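Local structure of carbohydrate binding module E1 (5KLE) at residues 51-54 against 58-61. The protein binds cellopentaose along one side of a small beta domain, consistent with a role in attaching to cellulose. Residues are numbered along the deposited sequence; the frame is centred on the assembly and turned at random.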
ATOM      1  N   SER A  51      -1.792  -5.109   6.538  1.00  8.96           N
ATOM      2  CA  SER A  51      -2.990  -4.278   6.413  1.00 10.04           C
ATOM      3  C   SER A  51      -2.600  -2.832   6.126  1.00 10.28           C
ATOM      4  O   SER A  51      -1.500  -2.396   6.473  1.00 10.66           O
ATOM      5  CB  SER A  51      -3.901  -4.372   7.631  1.00 13.96           C
ATOM      6  OG  SER A  51      -3.335  -3.737   8.759  1.00 17.90           O
ATOM      7  N   TYR A  52      -3.534  -2.088   5.511  1.00  9.06           N
ATOM      8  CA  TYR A  52      -3.267  -0.763   4.957  1.00  9.99           C
ATOM      9  C   TYR A  52      -4.452   0.179   5.126  1.00 11.24           C
ATOM     10  O   TYR A  52      -5.619  -0.241   5.127  1.00 10.01           O
ATOM     11  CB  TYR A  52      -3.054  -0.844   3.416  1.00 13.27           C
ATOM     12  CG  TYR A  52      -2.058  -1.913   2.994  1.00  9.64           C
ATOM     13  CD1 TYR A  52      -0.714  -1.587   2.722  1.00  9.96           C
ATOM     14  CD2 TYR A  52      -2.433  -3.272   2.946  1.00  8.16           C
ATOM     15  CE1 TYR A  52       0.209  -2.573   2.380  1.00  9.64           C
ATOM     16  CE2 TYR A  52      -1.487  -4.280   2.625  1.00  8.86           C
ATOM     17  CZ  TYR A  52      -0.179  -3.900   2.305  1.00  9.10           C
ATOM     18  OH  TYR A  52       0.772  -4.878   1.999  1.00 10.46           O
ATOM     19  N   ASN A  53      -4.141   1.462   5.224  1.00 10.54           N
ATOM     20  CA  ASN A  53      -5.124   2.548   5.122  1.00 10.12           C
ATOM     21  C   ASN A  53      -4.672   3.513   4.035  1.00 11.73           C
ATOM     22  O   ASN A  53      -3.509   3.940   4.034  1.00 12.20           O
ATOM     23  CB  ASN A  53      -5.218   3.379   6.414  1.00 10.84           C
ATOM     24  CG  ASN A  53      -5.831   2.624   7.582  1.00 11.88           C
ATOM     25  OD1 ASN A  53      -6.570   1.664   7.397  1.00 14.20           O
ATOM     26  ND2 ASN A  53      -5.557   3.099   8.814  1.00 15.24           N
ATOM     27  N   ILE A  54      -5.592   3.904   3.143  1.00  9.99           N
ATOM     28  CA  ILE A  54      -5.294   4.898   2.107  1.00  9.68           C
ATOM     29  C   ILE A  54      -5.773   6.255   2.598  1.00 10.74           C
ATOM     30  O   ILE A  54      -6.933   6.391   3.027  1.00 11.15           O
ATOM     31  CB  ILE A  54      -5.988   4.539   0.780  1.00 10.98           C
ATOM     32  CG1 ILE A  54      -5.432   3.224   0.255  1.00 11.33           C
ATOM     33  CG2 ILE A  54      -5.834   5.679  -0.237  1.00 11.45           C
ATOM     34  CD1 ILE A  54      -6.064   2.727  -1.043  1.00 14.17           C
ATOM     35  N   PRO A  58      -9.997   4.241   1.053  1.00 12.56           N
ATOM     36  CA  PRO A  58     -10.364   2.982   1.725  1.00 14.18           C
ATOM     37  C   PRO A  58      -9.471   2.665   2.923  1.00 13.03           C
ATOM     38  O   PRO A  58      -8.252   2.867   2.894  1.00 13.21           O
ATOM     39  CB  PRO A  58     -10.211   1.939   0.614  1.00 18.35           C
ATOM     40  CG  PRO A  58     -10.523   2.684  -0.624  1.00 15.73           C
ATOM     41  CD  PRO A  58      -9.897   4.066  -0.408  1.00 14.72           C
ATOM     42  N   GLN A  59     -10.101   2.162   3.992  1.00 14.93           N
ATOM     43  CA  GLN A  59      -9.450   1.876   5.268  1.00 13.65           C
ATOM     44  C   GLN A  59      -9.562   0.393   5.590  1.00 15.65           C
ATOM     45  O   GLN A  59     -10.516  -0.283   5.172  1.00 16.91           O
ATOM     46  CB  GLN A  59     -10.129   2.653   6.396  1.00 15.55           C
ATOM     47  CG  GLN A  59     -10.214   4.152   6.176  1.00 13.96           C
ATOM     48  CD  GLN A  59      -8.862   4.809   6.409  1.00 16.19           C
ATOM     49  OE1 GLN A  59      -8.311   4.814   7.529  1.00 16.79           O
ATOM     50  NE2 GLN A  59      -8.319   5.384   5.357  1.00 13.51           N
ATOM     51  N   GLY A  60      -8.587  -0.123   6.333  1.00 12.74           N
ATOM     52  CA  GLY A  60      -8.651  -1.513   6.762  1.00 13.84           C
ATOM     53  C   GLY A  60      -8.516  -2.536   5.648  1.00 12.86           C
ATOM     54  O   GLY A  60      -9.113  -3.623   5.738  1.00 15.76           O
ATOM     55  N   ILE A  61      -7.762  -2.221   4.592  1.00 11.16           N
ATOM     56  CA  ILE A  61      -7.450  -3.180   3.537  1.00 10.02           C
ATOM     57  C   ILE A  61      -6.551  -4.266   4.106  1.00 11.00           C
ATOM     58  O   ILE A  61      -5.608  -3.965   4.829  1.00 12.51           O
ATOM     59  CB  ILE A  61      -6.705  -2.435   2.407  1.00 10.25           C
ATOM     60  CG1 ILE A  61      -7.525  -1.263   1.844  1.00 11.24           C
ATOM     61  CG2 ILE A  61      -6.244  -3.393   1.298  1.00 11.76           C
ATOM     62  CD1 ILE A  61      -6.631  -0.176   1.281  1.00 13.90           C
TER
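A G1 beta bulge marks where the chain, having turned back after strand 50-54, pairs with it again: Gly60 and Ile61 both face Tyr52, in an antiparallel pairing at the edge of a mixed sheet. Tyr52 and Ile61 form the hydrogen-bonded pair, Tyr52 N giving to Ile61 O at 2.9 Å and Ile61 N to Tyr52 O at 3.0 Å. Gly60 takes the positive phi of the bulge, which favours glycine. Its N-H goes to a side chain: Gly60 N to Asn53 OD1 is 2.9 Å and nearly straight (168°). Asn53 reaches it with CG beside its own backbone N (chi1 -69°). Beyond the bulge Ile54 N meets Pro58 O at 2.9 Å, an equally straight bond that closes the turn.

Gln59 is bent at chi2 and folds back across Asn53, the two amide planes 29° apart and Gln59 OE1 3.3 Å from Asn53 CG. This is contact rather than bonding; Gln59 NE2 is hydrogen-bonded to Gly57 O, within the connecting loop. On the buried face, the CD1 methyl of Ile61 lies 3.7 Å from Ile54 CG1, while Ile54 CD1 also touches the Pro58 ring at CD. The Tyr52 ring turns its edge to Ile61 O.

Strand 77-86 flanks strand 50-54, with backbone bonds from Ser51 to Val84 and Ser85 and from Asn53 to Lys82. On the face carrying Tyr52, Ile54 and Ile61, Tyr52 packs on Ile42, Phe90 and Val92, and Ile54 and Ile61 on Val71, so this face packs on strands 40-44, 67-71 and 90-96 of the second sheet.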